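Local coordinates for protein KLLA0F20702p (Kluyveromyces lactis, PDB 5Y5A) that is an Est1 telomerase subunit that probably recruits telomerase to chromosome ends through its complex with Cdc13, at residues E396-D407 against F442-M453. Sequence-based numbering, arbitrary orientation.
Sequences EFIFKFFTHLID and FAHRSTSFCQSM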
loop_
_atom_site.group_PDB
_atom_site.type_symbol
_atom_site.label_atom_id
_atom_site.label_comp_id
_atom_site.label_asym_id
_atom_site.label_seq_id
_atom_site.Cartn_x
_atom_site.Cartn_y
_atom_site.Cartn_z
ATOM N N GLU A 396 21.498 7.202 4.415
ATOM C CA GLU A 396 22.157 6.979 5.698
ATOM C C GLU A 396 21.136 6.847 6.818
ATOM O O GLU A 396 21.237 5.937 7.637
ATOM C CB GLU A 396 23.130 8.115 6.021
ATOM C CG GLU A 396 24.422 8.077 5.227
ATOM C CD GLU A 396 25.298 9.286 5.483
ATOM O OE1 GLU A 396 24.892 10.150 6.289
ATOM O OE2 GLU A 396 26.390 9.370 4.878
ATOM N N PHE A 397 20.163 7.761 6.852
ATOM C CA PHE A 397 19.111 7.715 7.862
ATOM C C PHE A 397 18.323 6.422 7.738
ATOM O O PHE A 397 17.968 5.798 8.733
ATOM C CB PHE A 397 18.151 8.914 7.742
ATOM C CG PHE A 397 16.905 8.755 8.567
ATOM C CD1 PHE A 397 16.966 8.825 9.956
ATOM C CD2 PHE A 397 15.683 8.499 7.963
ATOM C CE1 PHE A 397 15.819 8.655 10.736
ATOM C CE2 PHE A 397 14.534 8.328 8.725
ATOM C CZ PHE A 397 14.598 8.405 10.120
ATOM N N ILE A 398 18.035 6.031 6.503
ATOM C CA ILE A 398 17.275 4.812 6.274
ATOM C C ILE A 398 18.024 3.608 6.843
ATOM O O ILE A 398 17.441 2.768 7.535
ATOM C CB ILE A 398 16.975 4.622 4.775
ATOM C CG1 ILE A 398 16.006 5.719 4.321
ATOM C CG2 ILE A 398 16.372 3.254 4.508
ATOM C CD1 ILE A 398 15.592 5.635 2.895
ATOM N N PHE A 399 19.329 3.534 6.594
ATOM C CA PHE A 399 20.082 2.385 7.088
ATOM C C PHE A 399 20.321 2.474 8.592
ATOM O O PHE A 399 20.485 1.459 9.260
ATOM C CB PHE A 399 21.388 2.234 6.308
ATOM C CG PHE A 399 21.212 1.455 5.038
ATOM C CD1 PHE A 399 20.728 2.070 3.895
ATOM C CD2 PHE A 399 21.444 0.091 5.012
ATOM C CE1 PHE A 399 20.533 1.348 2.724
ATOM C CE2 PHE A 399 21.243 -0.640 3.844
ATOM C CZ PHE A 399 20.794 -0.009 2.701
ATOM N N LYS A 400 20.296 3.688 9.128
ATOM C CA LYS A 400 20.299 3.870 10.569
ATOM C C LYS A 400 19.054 3.201 11.166
ATOM O O LYS A 400 19.131 2.506 12.182
ATOM C CB LYS A 400 20.339 5.358 10.920
ATOM C CG LYS A 400 20.406 5.628 12.407
ATOM C CD LYS A 400 20.521 7.111 12.702
ATOM C CE LYS A 400 20.627 7.342 14.204
ATOM N NZ LYS A 400 20.840 8.775 14.547
ATOM N N PHE A 401 17.911 3.411 10.513
ATOM C CA PHE A 401 16.641 2.805 10.920
ATOM C C PHE A 401 16.703 1.279 10.844
ATOM O O PHE A 401 16.249 0.585 11.758
ATOM C CB PHE A 401 15.504 3.327 10.037
ATOM C CG PHE A 401 14.136 2.945 10.515
ATOM C CD1 PHE A 401 13.469 3.731 11.441
ATOM C CD2 PHE A 401 13.508 1.809 10.026
ATOM C CE1 PHE A 401 12.198 3.393 11.879
ATOM C CE2 PHE A 401 12.235 1.460 10.464
ATOM C CZ PHE A 401 11.584 2.250 11.388
ATOM N N PHE A 402 17.264 0.776 9.742
ATOM C CA PHE A 402 17.515 -0.657 9.555
ATOM C C PHE A 402 18.311 -1.254 10.713
ATOM O O PHE A 402 17.880 -2.212 11.347
ATOM C CB PHE A 402 18.288 -0.920 8.255
ATOM C CG PHE A 402 17.473 -0.776 6.998
ATOM C CD1 PHE A 402 16.182 -0.277 7.032
ATOM C CD2 PHE A 402 18.014 -1.146 5.772
ATOM C CE1 PHE A 402 15.449 -0.151 5.874
ATOM C CE2 PHE A 402 17.284 -1.020 4.611
ATOM C CZ PHE A 402 15.995 -0.520 4.662
ATOM N N THR A 403 19.486 -0.691 10.979
ATOM C CA THR A 403 20.355 -1.252 12.006
ATOM C C THR A 403 19.721 -1.141 13.385
ATOM O O THR A 403 19.930 -1.997 14.242
ATOM C CB THR A 403 21.737 -0.576 12.015
ATOM O OG1 THR A 403 21.589 0.820 12.291
ATOM C CG2 THR A 403 22.398 -0.738 10.671
ATOM N N HIS A 404 18.940 -0.092 13.601
ATOM C CA HIS A 404 18.195 0.028 14.852
ATOM C C HIS A 404 17.165 -1.107 14.958
ATOM O O HIS A 404 17.082 -1.782 15.984
ATOM C CB HIS A 404 17.508 1.392 14.950
ATOM C CG HIS A 404 16.886 1.657 16.281
ATOM N ND1 HIS A 404 17.629 1.848 17.427
ATOM C CD2 HIS A 404 15.589 1.762 16.655
ATOM C CE1 HIS A 404 16.819 2.060 18.447
ATOM N NE2 HIS A 404 15.574 2.016 18.004
ATOM N N LEU A 405 16.405 -1.322 13.886
ATOM C CA LEU A 405 15.469 -2.445 13.807
ATOM C C LEU A 405 16.152 -3.778 14.058
ATOM O O LEU A 405 15.661 -4.598 14.811
ATOM C CB LEU A 405 14.797 -2.503 12.440
ATOM C CG LEU A 405 13.559 -1.644 12.221
ATOM C CD1 LEU A 405 12.864 -2.065 10.936
ATOM C CD2 LEU A 405 12.640 -1.768 13.422
ATOM N N ILE A 406 17.271 -4.002 13.381
ATOM C CA ILE A 406 17.995 -5.254 13.523
ATOM C C ILE A 406 18.562 -5.410 14.936
ATOM O O ILE A 406 18.307 -6.407 15.607
ATOM C CB ILE A 406 19.134 -5.351 12.498
ATOM C CG1 ILE A 406 18.550 -5.380 11.085
ATOM C CG2 ILE A 406 19.991 -6.592 12.779
ATOM C CD1 ILE A 406 19.525 -5.009 9.998
ATOM N N ASP A 407 19.315 -4.413 15.391
ATOM C CA ASP A 407 19.999 -4.512 16.674
ATOM C C ASP A 407 19.029 -4.592 17.850
ATOM O O ASP A 407 19.224 -5.399 18.746
ATOM C CB ASP A 407 20.953 -3.327 16.882
ATOM C CG ASP A 407 22.092 -3.297 15.863
ATOM O OD1 ASP A 407 22.227 -4.256 15.074
ATOM O OD2 ASP A 407 22.853 -2.310 15.847
ATOM N N PHE A 442 25.681 1.080 -1.380
ATOM C CA PHE A 442 25.671 1.752 -0.084
ATOM C C PHE A 442 25.676 0.727 1.059
ATOM O O PHE A 442 26.416 0.871 2.036
ATOM C CB PHE A 442 24.444 2.673 0.043
ATOM C CG PHE A 442 24.435 3.513 1.297
ATOM C CD1 PHE A 442 23.952 3.003 2.493
ATOM C CD2 PHE A 442 24.920 4.816 1.280
ATOM C CE1 PHE A 442 23.946 3.771 3.649
ATOM C CE2 PHE A 442 24.910 5.590 2.429
ATOM C CZ PHE A 442 24.420 5.063 3.619
ATOM N N ALA A 443 24.835 -0.293 0.921
ATOM C CA ALA A 443 24.687 -1.332 1.932
ATOM C C ALA A 443 25.976 -2.132 2.123
ATOM O O ALA A 443 26.373 -2.416 3.248
ATOM C CB ALA A 443 23.534 -2.263 1.556
ATOM N N HIS A 444 26.614 -2.480 1.011
ATOM C CA HIS A 444 27.898 -3.191 0.994
ATOM C C HIS A 444 29.018 -2.415 1.673
ATOM O O HIS A 444 29.991 -2.996 2.164
ATOM C CB HIS A 444 28.300 -3.487 -0.446
ATOM C CG HIS A 444 27.874 -4.832 -0.937
ATOM N ND1 HIS A 444 27.882 -5.172 -2.272
ATOM C CD2 HIS A 444 27.462 -5.939 -0.269
ATOM C CE1 HIS A 444 27.480 -6.425 -2.412
ATOM N NE2 HIS A 444 27.220 -6.909 -1.207
ATOM N N ARG A 445 28.883 -1.093 1.688
ATOM C CA ARG A 445 29.903 -0.232 2.269
ATOM C C ARG A 445 29.499 0.346 3.631
ATOM O O ARG A 445 30.248 1.113 4.230
ATOM C CB ARG A 445 30.240 0.885 1.279
ATOM C CG ARG A 445 31.083 0.387 0.109
ATOM C CD ARG A 445 30.948 1.250 -1.144
ATOM N NE ARG A 445 31.643 0.619 -2.262
ATOM C CZ ARG A 445 31.153 -0.396 -2.969
ATOM N NH1 ARG A 445 29.952 -0.890 -2.682
ATOM N NH2 ARG A 445 31.860 -0.916 -3.966
ATOM N N SER A 446 28.325 -0.045 4.125
ATOM C CA SER A 446 27.840 0.397 5.432
ATOM C C SER A 446 28.330 -0.527 6.552
ATOM O O SER A 446 27.895 -1.672 6.644
ATOM C CB SER A 446 26.312 0.453 5.435
ATOM O OG SER A 446 25.812 0.881 6.689
ATOM N N THR A 447 29.234 -0.038 7.399
ATOM C CA THR A 447 29.819 -0.883 8.438
ATOM C C THR A 447 28.775 -1.277 9.480
ATOM O O THR A 447 28.722 -2.435 9.897
ATOM C CB THR A 447 31.021 -0.200 9.152
ATOM O OG1 THR A 447 30.632 1.090 9.636
ATOM C CG2 THR A 447 32.207 -0.052 8.202
ATOM N N SER A 448 27.935 -0.326 9.881
ATOM C CA SER A 448 26.901 -0.616 10.866
ATOM C C SER A 448 25.919 -1.652 10.329
ATOM O O SER A 448 25.570 -2.588 11.032
ATOM C CB SER A 448 26.158 0.656 11.267
ATOM O OG SER A 448 25.489 1.211 10.156
ATOM N N PHE A 449 25.496 -1.499 9.078
ATOM C CA PHE A 449 24.522 -2.429 8.513
ATOM C C PHE A 449 25.129 -3.818 8.299
ATOM O O PHE A 449 24.517 -4.825 8.641
ATOM C CB PHE A 449 23.926 -1.899 7.194
ATOM C CG PHE A 449 22.925 -2.842 6.585
ATOM C CD1 PHE A 449 21.654 -2.962 7.124
ATOM C CD2 PHE A 449 23.273 -3.661 5.518
ATOM C CE1 PHE A 449 20.736 -3.866 6.595
ATOM C CE2 PHE A 449 22.360 -4.564 4.983
ATOM C CZ PHE A 449 21.092 -4.668 5.526
ATOM N N CYS A 450 26.338 -3.874 7.751
ATOM C CA CYS A 450 27.032 -5.154 7.586
ATOM C C CYS A 450 27.283 -5.841 8.915
ATOM O O CYS A 450 27.111 -7.054 9.029
ATOM C CB CYS A 450 28.357 -4.963 6.842
ATOM S SG CYS A 450 28.100 -4.591 5.102
ATOM N N GLN A 451 27.689 -5.074 9.919
ATOM C CA GLN A 451 27.843 -5.640 11.260
ATOM C C GLN A 451 26.516 -6.236 11.758
ATOM O O GLN A 451 26.492 -7.338 12.310
ATOM C CB GLN A 451 28.346 -4.583 12.245
ATOM C CG GLN A 451 28.555 -5.114 13.657
ATOM C CD GLN A 451 29.711 -6.100 13.732
ATOM O OE1 GLN A 451 30.866 -5.730 13.537
ATOM N NE2 GLN A 451 29.398 -7.365 13.994
ATOM N N SER A 452 25.416 -5.511 11.552
ATOM C CA SER A 452 24.099 -5.977 11.994
ATOM C C SER A 452 23.677 -7.279 11.314
ATOM O O SER A 452 23.159 -8.181 11.961
ATOM C CB SER A 452 23.039 -4.895 11.745
ATOM O OG SER A 452 23.097 -3.900 12.753
ATOM N N MET A 453 23.900 -7.373 10.007
ATOM C CA MET A 453 23.507 -8.568 9.264
ATOM C C MET A 453 24.365 -9.764 9.627
ATOM O O MET A 453 23.889 -10.896 9.634
ATOM C CB MET A 453 23.573 -8.311 7.755
ATOM C CG MET A 453 22.432 -7.426 7.249
ATOM S SD MET A 453 20.842 -7.812 8.014
ATOM C CE MET A 453 20.286 -9.190 7.033
#
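Phe-449 carries its ring with CG anti to the backbone N (chi1 180°), which sends it across to helix 385-410, while Phe-399 holds CG roughly anti to its carbonyl carbon, beside the backbone N, and so turns its ring toward helix 447-462. The two rings form a T-shaped pair: the CD2-CE2 edge of Phe-399 points into the face of Phe-449, with planes at 90° and centroids 5.1 Å apart. Met-453 CG covers the opposite face of Phe-449, whose side chain sits as a knob among Phe-399, Phe-402, Thr-403 and Ile-406. Over one face of Phe-399 lies Phe-442, its CD1 3.6 Å from Phe-399 CD1 in an oblique pairing; Phe-402 CD2 covers the other face, and Ala-443 CB lies 3.6 Å from Phe-399 CE2. Ile-433 of helix 421-433 touches both Phe-399 and Phe-449. Without the Phe-399 ring, as with an alanine here, the face of Phe-449 would probably lose its aromatic partner and a gap would open between Phe-442 and Phe-402. Farther along, the methyl CG2 of Thr-403 rests 3.5 Å from Phe-449 CA, where the helices run close. Beyond it, Ser-452 OG donates to the syn side of Asp-407 OD1 at 2.5 Å, 28° out of the carboxylate plane. This helical part of the Est1 DNA/RNA binding domain thus exemplifies apolar ring packing between neighbouring helices, finished at one end by a carboxylate that satisfies a buried serine hydroxyl.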